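Local structure of LbaCas13a H328A (C2c2) (Lachnospiraceae bacterium NK4A179, 5WLH) at residues L1366-Y1369 / P1370-V1373; R1050-L1053 / E1054-D1058; Q374-G377 / C378-A382. The protein binds its CRISPR guide RNA precursor and, as a Cas13a nuclease, probably uses the guide to recognise and cut target RNA. All blocks are in the same frame, centred on the assembly; numbering follows the deposited sequence.

Contact 1 of 3, residues L1366-Y1369 / P1370-V1373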
loop_
_atom_site.group_PDB
_atom_site.type_symbol
_atom_site.label_atom_id
_atom_site.label_comp_id
_atom_site.label_asym_id
_atom_site.label_seq_id
_atom_site.Cartn_x
_atom_site.Cartn_y
_atom_site.Cartn_z
ATOM N N LEU A 1366 -6.143 -18.915 -11.122
ATOM C CA LEU A 1366 -5.010 -18.012 -10.979
ATOM C C LEU A 1366 -4.384 -18.138 -9.599
ATOM O O LEU A 1366 -3.153 -18.171 -9.460
ATOM C CB LEU A 1366 -5.499 -16.587 -11.245
ATOM C CG LEU A 1366 -4.647 -15.362 -10.964
ATOM C CD1 LEU A 1366 -5.086 -14.259 -11.922
ATOM C CD2 LEU A 1366 -4.841 -14.934 -9.529
ATOM N N LEU A 1367 -5.213 -18.184 -8.559
ATOM C CA LEU A 1367 -4.681 -18.212 -7.199
ATOM C C LEU A 1367 -4.071 -19.556 -6.853
ATOM O O LEU A 1367 -3.079 -19.620 -6.112
ATOM C CB LEU A 1367 -5.780 -17.880 -6.201
ATOM C CG LEU A 1367 -6.246 -16.424 -6.261
ATOM C CD1 LEU A 1367 -7.534 -16.292 -5.465
ATOM C CD2 LEU A 1367 -5.153 -15.539 -5.684
ATOM N N PHE A 1368 -4.653 -20.639 -7.364
ATOM C CA PHE A 1368 -4.341 -21.976 -6.869
ATOM C C PHE A 1368 -3.408 -22.765 -7.761
ATOM O O PHE A 1368 -2.728 -23.663 -7.262
ATOM C CB PHE A 1368 -5.619 -22.805 -6.692
ATOM C CG PHE A 1368 -6.311 -22.577 -5.383
ATOM C CD1 PHE A 1368 -5.944 -23.300 -4.252
ATOM C CD2 PHE A 1368 -7.313 -21.632 -5.274
ATOM C CE1 PHE A 1368 -6.581 -23.092 -3.042
ATOM C CE2 PHE A 1368 -7.955 -21.419 -4.062
ATOM C CZ PHE A 1368 -7.596 -22.140 -2.952
ATOM N N TYR A 1369 -3.392 -22.497 -9.063
ATOM C CA TYR A 1369 -2.588 -23.304 -9.976
ATOM C C TYR A 1369 -1.144 -23.414 -9.470
ATOM O O TYR A 1369 -0.526 -22.389 -9.152
ATOM C CB TYR A 1369 -2.604 -22.701 -11.383
ATOM C CG TYR A 1369 -2.050 -23.675 -12.391
ATOM C CD1 TYR A 1369 -0.683 -23.791 -12.587
ATOM C CD2 TYR A 1369 -2.893 -24.531 -13.085
ATOM C CE1 TYR A 1369 -0.170 -24.714 -13.473
ATOM C CE2 TYR A 1369 -2.387 -25.456 -13.981
ATOM C CZ TYR A 1369 -1.029 -25.544 -14.167
ATOM O OH TYR A 1369 -0.512 -26.460 -15.061
ATOM N N PRO A 1370 -0.542 -24.624 -9.451
ATOM C CA PRO A 1370 -0.956 -25.916 -10.022
ATOM C C PRO A 1370 -1.963 -26.726 -9.205
ATOM O O PRO A 1370 -2.397 -27.780 -9.682
ATOM C CB PRO A 1370 0.371 -26.683 -10.113
ATOM C CG PRO A 1370 1.136 -26.211 -8.982
ATOM C CD PRO A 1370 0.784 -24.731 -8.822
ATOM N N GLU A 1371 -2.318 -26.268 -8.011
ATOM C CA GLU A 1371 -3.324 -26.969 -7.227
ATOM C C GLU A 1371 -4.686 -26.814 -7.891
ATOM O O GLU A 1371 -4.985 -25.789 -8.512
ATOM C CB GLU A 1371 -3.347 -26.441 -5.788
ATOM C CG GLU A 1371 -4.433 -27.026 -4.873
ATOM C CD GLU A 1371 -4.385 -26.477 -3.435
ATOM O OE1 GLU A 1371 -5.159 -26.965 -2.579
ATOM O OE2 GLU A 1371 -3.587 -25.552 -3.156
ATOM N N LYS A 1372 -5.492 -27.862 -7.807
ATOM C CA LYS A 1372 -6.850 -27.836 -8.323
ATOM C C LYS A 1372 -7.832 -27.976 -7.179
ATOM O O LYS A 1372 -7.579 -28.704 -6.217
ATOM C CB LYS A 1372 -7.075 -28.942 -9.359
ATOM C CG LYS A 1372 -6.289 -28.629 -10.597
ATOM C CD LYS A 1372 -7.091 -27.606 -11.414
ATOM C CE LYS A 1372 -6.252 -26.900 -12.460
ATOM N NZ LYS A 1372 -6.788 -25.532 -12.815
ATOM N N VAL A 1373 -8.938 -27.244 -7.269
ATOM C CA VAL A 1373 -9.907 -27.228 -6.189
ATOM C C VAL A 1373 -11.294 -27.404 -6.784
ATOM O O VAL A 1373 -11.525 -27.182 -7.975
ATOM C CB VAL A 1373 -9.851 -25.938 -5.332
ATOM C CG1 VAL A 1373 -8.422 -25.590 -4.985
ATOM C CG2 VAL A 1373 -10.527 -24.779 -6.050
HETATM O O HOH W 1 -2.146 -23.602 -4.594
#
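Val1373 sets its CG1 methyl over one face of the Phe1368 ring, 3.6 Å from the ring centroid in a CH-pi contact, while Glu1371 comes to the edge of the same ring, OE2 lying in its plane 3.4 Å from Phe1368 CD1. The carboxylate stands almost upright to the ring, their planes 87° apart, and the slightly positive ring hydrogens are a fitting neighbour for its oxygen. The Tyr1369 ring takes Pro1370 over one face: CA sits 3.5 Å from the tyrosine centroid, a second CH-pi contact. At that ring's edge Lys1372 NZ is a looser neighbour, 4.0 Å from CD2. Tyr1369 CG stands anti to the backbone N (chi1 -167°), which brings the ring to the side of its own carbonyl carbon, where the next residue, the proline, lies against its face. Tyr1369 OH is hydrogen-bonded to Lys1055 NZ.

The Tyr1369-Pro1370 peptide is cis, and with the backbone angles of these two residues it makes a type VIa beta turn directly after helix 1357-1368. Phe1368 and Glu1371 are its end residues, joined by a weak bond from Glu1371 N to Phe1368 O, 2.7 Å long but bent. An aromatic residue before a cis proline suits such a turn, since ring and pyrrolidine can pack together; an alanine in place of Tyr1369 would probably leave the proline without its aromatic cover and Lys1055 without its hydroxyl partner. A water donates to both Phe1368 O (2.7 Å) and Glu1371 OE2 (2.8 Å), tying the acid to the helix end. Farther inward, Phe1368 packs on Leu1263 and Ile1330.

Contact 2 of 3, residues R1050-L1053 / E1054-D1058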
loop_
_atom_site.group_PDB
_atom_site.type_symbol
_atom_site.label_atom_id
_atom_site.label_comp_id
_atom_site.label_asym_id
_atom_site.label_seq_id
_atom_site.Cartn_x
_atom_site.Cartn_y
_atom_site.Cartn_z
ATOM N N ARG A 1050 2.207 -16.510 -21.622
ATOM C CA ARG A 1050 1.343 -17.344 -22.450
ATOM C C ARG A 1050 0.938 -18.609 -21.722
ATOM O O ARG A 1050 -0.255 -18.917 -21.616
ATOM C CB ARG A 1050 2.044 -17.685 -23.765
ATOM C CG ARG A 1050 1.213 -18.515 -24.726
ATOM C CD ARG A 1050 2.042 -18.875 -25.958
ATOM N NE ARG A 1050 1.510 -20.031 -26.668
ATOM C CZ ARG A 1050 1.985 -20.467 -27.832
ATOM N NH1 ARG A 1050 1.450 -21.527 -28.419
ATOM N NH2 ARG A 1050 2.999 -19.837 -28.410
ATOM N N ARG A 1051 1.917 -19.362 -21.221
ATOM C CA ARG A 1051 1.604 -20.633 -20.578
ATOM C C ARG A 1051 0.724 -20.414 -19.361
ATOM O O ARG A 1051 -0.187 -21.202 -19.090
ATOM C CB ARG A 1051 2.892 -21.360 -20.198
ATOM C CG ARG A 1051 3.766 -21.720 -21.403
ATOM C CD ARG A 1051 4.524 -23.018 -21.183
ATOM N NE ARG A 1051 5.519 -22.927 -20.117
ATOM C CZ ARG A 1051 5.553 -23.732 -19.058
ATOM N NH1 ARG A 1051 4.643 -24.681 -18.922
ATOM N NH2 ARG A 1051 6.496 -23.589 -18.134
ATOM N N PHE A 1052 0.951 -19.317 -18.634
ATOM C CA PHE A 1052 0.092 -19.000 -17.497
ATOM C C PHE A 1052 -1.353 -18.787 -17.942
ATOM O O PHE A 1052 -2.286 -19.386 -17.386
ATOM C CB PHE A 1052 0.640 -17.759 -16.783
ATOM C CG PHE A 1052 -0.349 -17.089 -15.881
ATOM C CD1 PHE A 1052 -0.621 -17.618 -14.629
ATOM C CD2 PHE A 1052 -0.985 -15.917 -16.265
ATOM C CE1 PHE A 1052 -1.522 -16.998 -13.779
ATOM C CE2 PHE A 1052 -1.893 -15.303 -15.422
ATOM C CZ PHE A 1052 -2.160 -15.848 -14.179
ATOM N N LEU A 1053 -1.558 -17.933 -18.948
ATOM C CA LEU A 1053 -2.913 -17.653 -19.413
ATOM C C LEU A 1053 -3.600 -18.921 -19.912
ATOM O O LEU A 1053 -4.778 -19.146 -19.620
ATOM C CB LEU A 1053 -2.891 -16.590 -20.505
ATOM C CG LEU A 1053 -2.583 -15.185 -19.977
ATOM C CD1 LEU A 1053 -2.211 -14.280 -21.128
ATOM C CD2 LEU A 1053 -3.785 -14.625 -19.220
ATOM N N GLU A 1054 -2.871 -19.770 -20.648
ATOM C CA GLU A 1054 -3.440 -21.046 -21.089
ATOM C C GLU A 1054 -3.809 -21.939 -19.912
ATOM O O GLU A 1054 -4.768 -22.718 -19.998
ATOM C CB GLU A 1054 -2.459 -21.791 -21.995
ATOM C CG GLU A 1054 -2.126 -21.082 -23.289
ATOM C CD GLU A 1054 -0.910 -21.683 -23.968
ATOM O OE1 GLU A 1054 -0.058 -22.260 -23.268
ATOM O OE2 GLU A 1054 -0.803 -21.587 -25.203
ATOM N N LYS A 1055 -3.063 -21.857 -18.813
ATOM C CA LYS A 1055 -3.324 -22.726 -17.674
ATOM C C LYS A 1055 -4.491 -22.256 -16.819
ATOM O O LYS A 1055 -5.062 -23.063 -16.081
ATOM C CB LYS A 1055 -2.066 -22.853 -16.809
ATOM C CG LYS A 1055 -1.030 -23.833 -17.371
ATOM C CD LYS A 1055 0.350 -23.617 -16.773
ATOM C CE LYS A 1055 1.420 -24.339 -17.576
ATOM N NZ LYS A 1055 1.166 -25.811 -17.632
ATOM N N ILE A 1056 -4.869 -20.985 -16.882
ATOM C CA ILE A 1056 -5.883 -20.479 -15.965
ATOM C C ILE A 1056 -7.192 -20.150 -16.655
ATOM O O ILE A 1056 -8.164 -19.805 -15.964
ATOM C CB ILE A 1056 -5.369 -19.258 -15.171
ATOM C CG1 ILE A 1056 -5.054 -18.107 -16.118
ATOM C CG2 ILE A 1056 -4.154 -19.656 -14.316
ATOM C CD1 ILE A 1056 -5.636 -16.778 -15.674
ATOM N N THR A 1057 -7.257 -20.235 -17.980
ATOM C CA THR A 1057 -8.481 -19.949 -18.709
ATOM C C THR A 1057 -8.798 -21.102 -19.647
ATOM O O THR A 1057 -7.969 -21.983 -19.900
ATOM C CB THR A 1057 -8.373 -18.655 -19.521
ATOM O OG1 THR A 1057 -7.229 -18.734 -20.379
ATOM C CG2 THR A 1057 -8.230 -17.470 -18.603
ATOM N N ASP A 1058 -10.024 -21.089 -20.154
ATOM C CA ASP A 1058 -10.441 -21.973 -21.232
ATOM C C ASP A 1058 -10.489 -21.184 -22.530
ATOM O O ASP A 1058 -10.902 -20.020 -22.545
ATOM C CB ASP A 1058 -11.816 -22.581 -20.950
ATOM C CG ASP A 1058 -11.854 -23.363 -19.655
ATOM O OD1 ASP A 1058 -10.865 -24.062 -19.350
ATOM O OD2 ASP A 1058 -12.878 -23.275 -18.942
#
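Arg1050 and Glu1054 meet because the arginine carries CG anti to its backbone nitrogen (chi1 -178°) and runs extended to NE, while the glutamate, its own CG beside the backbone N, stretches back along the helix toward it. NE donates to Glu1054 OE2 over 3.1 Å in a nearly straight salt bridge. The oxygen lies in the guanidinium plane, yet the arginine reaches it from above the carboxylate plane, the two planes being 82° apart. A long, flexible pair of opposite charges four residues apart is well matched to one helical turn at an exposed surface.

One residue further along, Arg1051 and Lys1055 run side by side, pointing the same way. Arg1051 NH1 lies 3.5 Å from Lys1055 CE and 3.9 Å from NZ, a proximity of like charges that probably costs something; the ammonium has Tyr1369 OH as its hydrogen-bond partner.

The inner side is apolar. Ile1056 holds CG1 between its backbone N and carbonyl carbon, and this turns the branch over one face of the Phe1052 ring, 4.3 Å from the centroid in a CH-pi contact, with CG2 3.8 Å from Phe1052 CE1.

At the C-terminal end of the helix, Leu1053 O, a carbonyl of the last turn, accepts Ile1056 N at 3.3 Å and Thr1057 OG1 at 2.6 Å, from opposite faces of its carbonyl plane; Thr1057 N adds a weak bond. Threonine suits the first non-helical position because its short hydroxyl can reach back to that carbonyl.

The inner face of helix 1050-1056 packs on two other helices: Phe1052, Leu1053, Ile1056 and Thr1057 touch helix 1106-1145, and Phe1052, Ile1056 and Thr1057 also meet helix 1357-1368.

Contact 3 of 3, residues Q374-G377 / C378-A382. With nucleotides of chain B.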
loop_
_atom_site.group_PDB
_atom_site.type_symbol
_atom_site.label_atom_id
_atom_site.label_comp_id
_atom_site.label_asym_id
_atom_site.label_seq_id
_atom_site.Cartn_x
_atom_site.Cartn_y
_atom_site.Cartn_z
ATOM N N GLN A 374 -5.823 -12.198 34.103
ATOM C CA GLN A 374 -4.635 -13.042 34.146
ATOM C C GLN A 374 -3.389 -12.248 33.764
ATOM O O GLN A 374 -2.332 -12.396 34.389
ATOM C CB GLN A 374 -4.823 -14.262 33.233
ATOM C CG GLN A 374 -3.681 -15.264 33.307
ATOM C CD GLN A 374 -3.482 -15.804 34.706
ATOM O OE1 GLN A 374 -4.367 -16.456 35.253
ATOM N NE2 GLN A 374 -2.326 -15.507 35.306
ATOM N N ASN A 375 -3.498 -11.378 32.758
ATOM C CA ASN A 375 -2.347 -10.554 32.382
ATOM C C ASN A 375 -1.871 -9.706 33.559
ATOM O O ASN A 375 -0.664 -9.609 33.821
ATOM C CB ASN A 375 -2.709 -9.673 31.186
ATOM C CG ASN A 375 -1.464 -9.162 30.440
ATOM O OD1 ASN A 375 -0.437 -9.829 30.411
ATOM N ND2 ASN A 375 -1.568 -7.989 29.839
ATOM N N ILE A 376 -2.807 -9.094 34.289
ATOM C CA ILE A 376 -2.449 -8.275 35.445
ATOM C C ILE A 376 -1.750 -9.121 36.498
ATOM O O ILE A 376 -0.725 -8.719 37.065
ATOM C CB ILE A 376 -3.700 -7.586 36.020
ATOM C CG1 ILE A 376 -4.173 -6.470 35.081
ATOM C CG2 ILE A 376 -3.429 -7.074 37.445
ATOM C CD1 ILE A 376 -5.653 -6.067 35.297
ATOM N N GLY A 377 -2.288 -10.308 36.773
ATOM C CA GLY A 377 -1.641 -11.186 37.734
ATOM C C GLY A 377 -0.243 -11.594 37.304
ATOM O O GLY A 377 0.702 -11.555 38.098
ATOM N N CYS A 378 -0.096 -12.004 36.038
ATOM C CA CYS A 378 1.231 -12.304 35.503
ATOM C C CYS A 378 2.174 -11.127 35.663
ATOM O O CYS A 378 3.341 -11.303 36.023
ATOM C CB CYS A 378 1.143 -12.655 34.027
ATOM S SG CYS A 378 0.403 -14.223 33.699
ATOM N N TYR A 379 1.697 -9.925 35.346
ATOM C CA TYR A 379 2.536 -8.741 35.442
ATOM C C TYR A 379 2.999 -8.515 36.880
ATOM O O TYR A 379 4.193 -8.336 37.143
ATOM C CB TYR A 379 1.770 -7.530 34.917
ATOM C CG TYR A 379 2.445 -6.212 35.206
ATOM C CD1 TYR A 379 2.187 -5.515 36.386
ATOM C CD2 TYR A 379 3.354 -5.663 34.304
ATOM C CE1 TYR A 379 2.816 -4.313 36.655
ATOM C CE2 TYR A 379 3.987 -4.455 34.568
ATOM C CZ TYR A 379 3.708 -3.784 35.743
ATOM O OH TYR A 379 4.316 -2.587 36.020
ATOM N N ARG A 380 2.062 -8.510 37.831
ATOM C CA ARG A 380 2.446 -8.226 39.210
ATOM C C ARG A 380 3.402 -9.286 39.746
ATOM O O ARG A 380 4.357 -8.966 40.461
ATOM C CB ARG A 380 1.194 -8.104 40.074
ATOM C CG ARG A 380 0.217 -7.124 39.476
ATOM C CD ARG A 380 -0.584 -6.349 40.486
ATOM N NE ARG A 380 -1.260 -5.231 39.835
ATOM C CZ ARG A 380 -2.540 -4.931 39.995
ATOM N NH1 ARG A 380 -3.300 -5.666 40.799
ATOM N NH2 ARG A 380 -3.059 -3.893 39.361
ATOM N N GLN A 381 3.186 -10.548 39.370
ATOM C CA GLN A 381 4.086 -11.620 39.782
ATOM C C GLN A 381 5.485 -11.439 39.191
ATOM O O GLN A 381 6.492 -11.690 39.866
ATOM C CB GLN A 381 3.487 -12.960 39.364
ATOM C CG GLN A 381 4.484 -14.064 39.123
ATOM C CD GLN A 381 4.934 -14.195 37.663
ATOM O OE1 GLN A 381 4.222 -13.820 36.719
ATOM N NE2 GLN A 381 6.133 -14.724 37.481
ATOM N N ALA A 382 5.568 -11.022 37.921
ATOM C CA ALA A 382 6.872 -10.858 37.281
ATOM C C ALA A 382 7.632 -9.676 37.868
ATOM O O ALA A 382 8.843 -9.769 38.116
ATOM C CB ALA A 382 6.699 -10.697 35.767
ATOM P P A B 16 -0.079 3.178 39.429
ATOM O OP1 A B 16 -0.538 4.171 40.430
ATOM O OP2 A B 16 1.341 3.177 38.978
ATOM O "O5'" A B 16 -0.374 1.732 40.007
ATOM C "C5'" A B 16 -1.624 1.410 40.614
ATOM C "C4'" A B 16 -1.703 -0.064 40.942
ATOM O "O4'" A B 16 -1.535 -0.814 39.715
ATOM C "C3'" A B 16 -0.625 -0.578 41.890
ATOM O "O3'" A B 16 -1.108 -1.740 42.554
ATOM C "C2'" A B 16 0.478 -1.008 40.939
ATOM O "O2'" A B 16 1.318 -2.012 41.464
ATOM C "C1'" A B 16 -0.320 -1.543 39.753
ATOM N N9 A B 16 0.324 -1.323 38.457
ATOM C C8 A B 16 1.160 -0.312 38.049
ATOM N N7 A B 16 1.499 -0.410 36.783
ATOM C C5 A B 16 0.828 -1.545 36.347
ATOM C C6 A B 16 0.765 -2.192 35.109
ATOM N N6 A B 16 1.422 -1.766 34.018
ATOM N N1 A B 16 -0.011 -3.294 35.033
ATOM C C2 A B 16 -0.672 -3.731 36.118
ATOM N N3 A B 16 -0.699 -3.202 37.343
ATOM C C4 A B 16 0.087 -2.107 37.375
ATOM P P A B 18 -6.585 -3.932 40.552
ATOM O OP1 A B 18 -7.922 -4.328 40.048
ATOM O OP2 A B 18 -5.668 -4.956 41.124
ATOM O "O5'" A B 18 -5.786 -3.221 39.361
ATOM C "C5'" A B 18 -6.316 -2.078 38.701
ATOM C "C4'" A B 18 -5.246 -1.050 38.423
ATOM O "O4'" A B 18 -4.057 -1.719 37.926
ATOM C "C3'" A B 18 -5.578 -0.027 37.345
ATOM O "O3'" A B 18 -6.367 1.050 37.810
ATOM C "C2'" A B 18 -4.200 0.393 36.852
ATOM O "O2'" A B 18 -3.603 1.306 37.760
ATOM C "C1'" A B 18 -3.439 -0.930 36.929
ATOM N N9 A B 18 -3.478 -1.683 35.662
ATOM C C8 A B 18 -4.195 -2.819 35.372
ATOM N N7 A B 18 -4.009 -3.273 34.158
ATOM C C5 A B 18 -3.105 -2.378 33.603
ATOM C C6 A B 18 -2.501 -2.284 32.340
ATOM N N6 A B 18 -2.702 -3.134 31.336
ATOM N N1 A B 18 -1.647 -1.257 32.125
ATOM C C2 A B 18 -1.423 -0.392 33.120
ATOM N N3 A B 18 -1.930 -0.369 34.346
ATOM C C4 A B 18 -2.778 -1.393 34.520
#
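Gln374 to Ala382 form regular alpha helix, with amide-to-carbonyl bonds four residues apart such as Cys378 N to Gln374 O (2.8 Å), so residues at this spacing share a face. On one face Gln374 bends at chi2 to bring its amide back over the turn, and NE2 donates to Cys378 SG at 3.4 Å, the sulfur close to the amide plane. Small and polarisable, the thiol can accept this bond while packing against Phe341.

Ile376 and Arg380 run side by side toward the RNA. The CG2 methyl of Ile376 sits over the centre of the guanidinium, 3.4 Å from Arg380 CZ, covering one face of the flat cation and leaving its edges for hydrogen bonds. Arg380 NE and NH2 both reach N3 of A16 of chain B, NH2 at 3.2 Å. Toward A18 of chain B, NH2 donates to O5' at 2.8 Å and NH1 makes a very short, nearly straight bond to OP2, its exact length doubtful. Ile376 CG1 also touches the A18 base, 3.3 Å from N7. With chi1 at 169° the Tyr379 ring swings out from the helix, and one face of it meets the A16 base, Tyr379 CE1 lying 3.3 Å from A16 C6; helix 398-417 packs on this tyrosine too.

One arginine therefore grips a base and a backbone phosphate of two different nucleotides, its charge probably offsetting that of the phosphate. Guanine also has an acceptor at N3, so the Arg380 bonds to N3 would probably not by themselves tell adenine from guanine.

Overall arrangement
Along the chain, contact 3 comes first, then contact 2, then contact 1. The last two are neighbours in space, their centres about 12 Å apart: helix 1050-1056 packs beside helix 1357-1368, with Leu1366 against Phe1052 and Ile1056, and both helices lie against helix 1106-1145. Together they belong to the C-terminal part of the protein, where strand 1321-1330 is the edge of an antiparallel sheet; the nearest atoms of contacts 1 and 2 are about 13 and 12 Å from the RNA. Contact 3, on helix 357-388, is about 47 Å from contact 1 and about 57 Å from contact 2, centre to centre. It touches the bound pre-crRNA directly, whereas contacts 1 and 2 join these helices and strand 1321-1330.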